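Local coordinates for protein O-methyltransferase family 2 (Planctopirus limnophila, PDB 5I2H) that binds the flavone apigenin and, as a dimer, probably transfers methyl groups from S-adenosyl-L-methionine to hydroxyl groups of small molecules, at residues H41-L46 / M77-K82. Sequence-based numbering, arbitrary orientation. Where two conformers were deposited one is given.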
# COMPACT_ATOMS: atom_id res chain seq x y z
N HIS A 41 -16.89 -12.33 0.04
CA HIS A 41 -18.19 -11.75 0.35
C HIS A 41 -18.28 -11.25 1.80
O HIS A 41 -19.37 -11.21 2.38
CB HIS A 41 -19.36 -12.73 0.12
CG HIS A 41 -19.18 -13.71 -1.00
ND1 HIS A 41 -19.43 -13.40 -2.32
CD2 HIS A 41 -18.85 -15.03 -0.98
CE1 HIS A 41 -19.23 -14.48 -3.07
NE2 HIS A 41 -18.88 -15.48 -2.28
N VAL A 42 -17.14 -10.82 2.38
CA VAL A 42 -17.09 -10.46 3.81
C VAL A 42 -18.13 -9.39 4.14
O VAL A 42 -18.83 -9.47 5.17
CB VAL A 42 -15.68 -9.98 4.18
CG1 VAL A 42 -15.64 -9.51 5.62
CG2 VAL A 42 -14.72 -11.10 3.98
N PHE A 43 -18.20 -8.33 3.33
CA PHE A 43 -19.02 -7.17 3.69
C PHE A 43 -20.50 -7.46 3.49
O PHE A 43 -21.33 -7.09 4.32
CB PHE A 43 -18.57 -5.97 2.88
CG PHE A 43 -17.09 -5.70 3.03
CD1 PHE A 43 -16.60 -5.24 4.24
CD2 PHE A 43 -16.21 -6.02 2.01
CE1 PHE A 43 -15.22 -5.04 4.42
CE2 PHE A 43 -14.84 -5.84 2.19
CZ PHE A 43 -14.35 -5.33 3.39
N ASP A 44 -20.83 -8.18 2.42
CA ASP A 44 -22.22 -8.55 2.24
C ASP A 44 -22.69 -9.48 3.35
O ASP A 44 -23.85 -9.39 3.79
CB ASP A 44 -22.41 -9.17 0.85
CG ASP A 44 -22.16 -8.18 -0.29
OD1 ASP A 44 -22.56 -7.01 -0.17
OD2 ASP A 44 -21.54 -8.57 -1.30
N ILE A 45 -21.81 -10.35 3.83
CA ILE A 45 -22.19 -11.25 4.92
C ILE A 45 -22.41 -10.47 6.21
O ILE A 45 -23.46 -10.59 6.86
CB ILE A 45 -21.15 -12.36 5.09
CG1 ILE A 45 -21.22 -13.31 3.90
CG2 ILE A 45 -21.34 -13.07 6.43
CD1 ILE A 45 -20.10 -14.32 3.84
N LEU A 46 -21.45 -9.63 6.59
CA LEU A 46 -21.57 -8.97 7.88
C LEU A 46 -22.62 -7.87 7.87
O LEU A 46 -23.15 -7.51 8.93
CB LEU A 46 -20.20 -8.43 8.30
CG LEU A 46 -19.26 -9.50 8.89
CD1 LEU A 46 -17.87 -8.93 8.99
CD2 LEU A 46 -19.71 -9.94 10.27
N MSE A 77 -8.08 -1.13 8.68
CA MSE A 77 -8.44 -0.23 7.58
C MSE A 77 -9.75 0.52 7.89
O MSE A 77 -10.30 1.19 7.02
CB MSE A 77 -8.59 -1.01 6.28
CG MSE A 77 -7.25 -1.39 5.65
SE MSE A 77 -7.48 -2.32 3.91
CE MSE A 77 -7.01 -4.07 4.54
N GLN A 78 -10.25 0.36 9.12
CA GLN A 78 -11.45 1.06 9.62
C GLN A 78 -12.70 0.62 8.85
O GLN A 78 -13.63 1.40 8.61
CB GLN A 78 -11.27 2.57 9.56
CG GLN A 78 -10.03 3.06 10.28
CD GLN A 78 -10.27 4.38 10.96
OE1 GLN A 78 -10.45 5.40 10.30
NE2 GLN A 78 -10.31 4.37 12.29
N LEU A 79 -12.73 -0.67 8.49
CA LEU A 79 -13.87 -1.23 7.75
C LEU A 79 -14.69 -2.19 8.58
O LEU A 79 -15.89 -2.36 8.32
CB LEU A 79 -13.37 -1.93 6.48
CG LEU A 79 -12.62 -1.01 5.52
CD1 LEU A 79 -12.02 -1.81 4.37
CD2 LEU A 79 -13.55 0.12 5.03
N LEU A 80 -14.07 -2.86 9.55
CA LEU A 80 -14.79 -3.62 10.55
C LEU A 80 -14.50 -3.05 11.93
O LEU A 80 -13.52 -2.31 12.13
CB LEU A 80 -14.41 -5.11 10.52
CG LEU A 80 -14.56 -5.89 9.22
CD1 LEU A 80 -14.16 -7.36 9.42
CD2 LEU A 80 -15.95 -5.82 8.70
N THR A 81 -15.34 -3.40 12.88
CA THR A 81 -15.16 -2.94 14.24
C THR A 81 -15.49 -4.09 15.19
O THR A 81 -16.30 -4.97 14.87
CB THR A 81 -16.00 -1.69 14.52
OG1 THR A 81 -15.74 -1.25 15.86
CG2 THR A 81 -17.48 -1.96 14.36
N LYS A 82 -14.82 -4.11 16.33
CA LYS A 82 -15.04 -5.13 17.35
C LYS A 82 -15.82 -4.52 18.51
O LYS A 82 -15.24 -3.87 19.38
CB LYS A 82 -13.73 -5.74 17.82
CG LYS A 82 -13.06 -6.57 16.75
CD LYS A 82 -11.88 -7.40 17.29
CE LYS A 82 -11.22 -8.17 16.15
NZ LYS A 82 -10.03 -9.00 16.53
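Leu46 and Leu80 meet methyl to methyl in the closest part of this contact, a worked example of how a short helix is seated on a small sheet by apolar side chains. CD1 of Leu46 comes within 3.7 Å of CD2 of Leu80, and the same methyl lies 4.1 Å from Leu80 CD1, so one branch of the helix residue faces both branches of the strand residue. The two side chains run at about a right angle to each other. Phe43, one turn earlier on the helix, makes longer contacts, though its ring is buried: its CE1 is 4.2 Å from Leu79 CB and 4.4 Å from Leu80 CD2, both lying obliquely to the ring. With CG beside its own backbone N (chi1 -54°), the ring reaches the start of the strand although its CB sets out along the helix flank. Helix 42-48 thereby rests on the first strand of a beta hairpin, 80-82 paired antiparallel with 88-90, as in the wing of a winged-helix domain, and both elements belong to the dimerisation region of this O-methyltransferase. A Schellman motif with Gln78 at positive phi ends helix 64-76 and turns the chain into the strand. Leu90 of the partner strand touches Phe43, Leu46 and Leu80, while Leu74 covers Phe43 and Leu80 from helix 64-76. Leu79 also packs on Ile20 of the second subunit, which brings this core up to the dimer interface. Solvent lies on the outer sides of both segments: His41, before the helix, and Gln78, in the turn before the strand, are exposed, and partly exposed Asp44 turns its OD1 to Thr100 N.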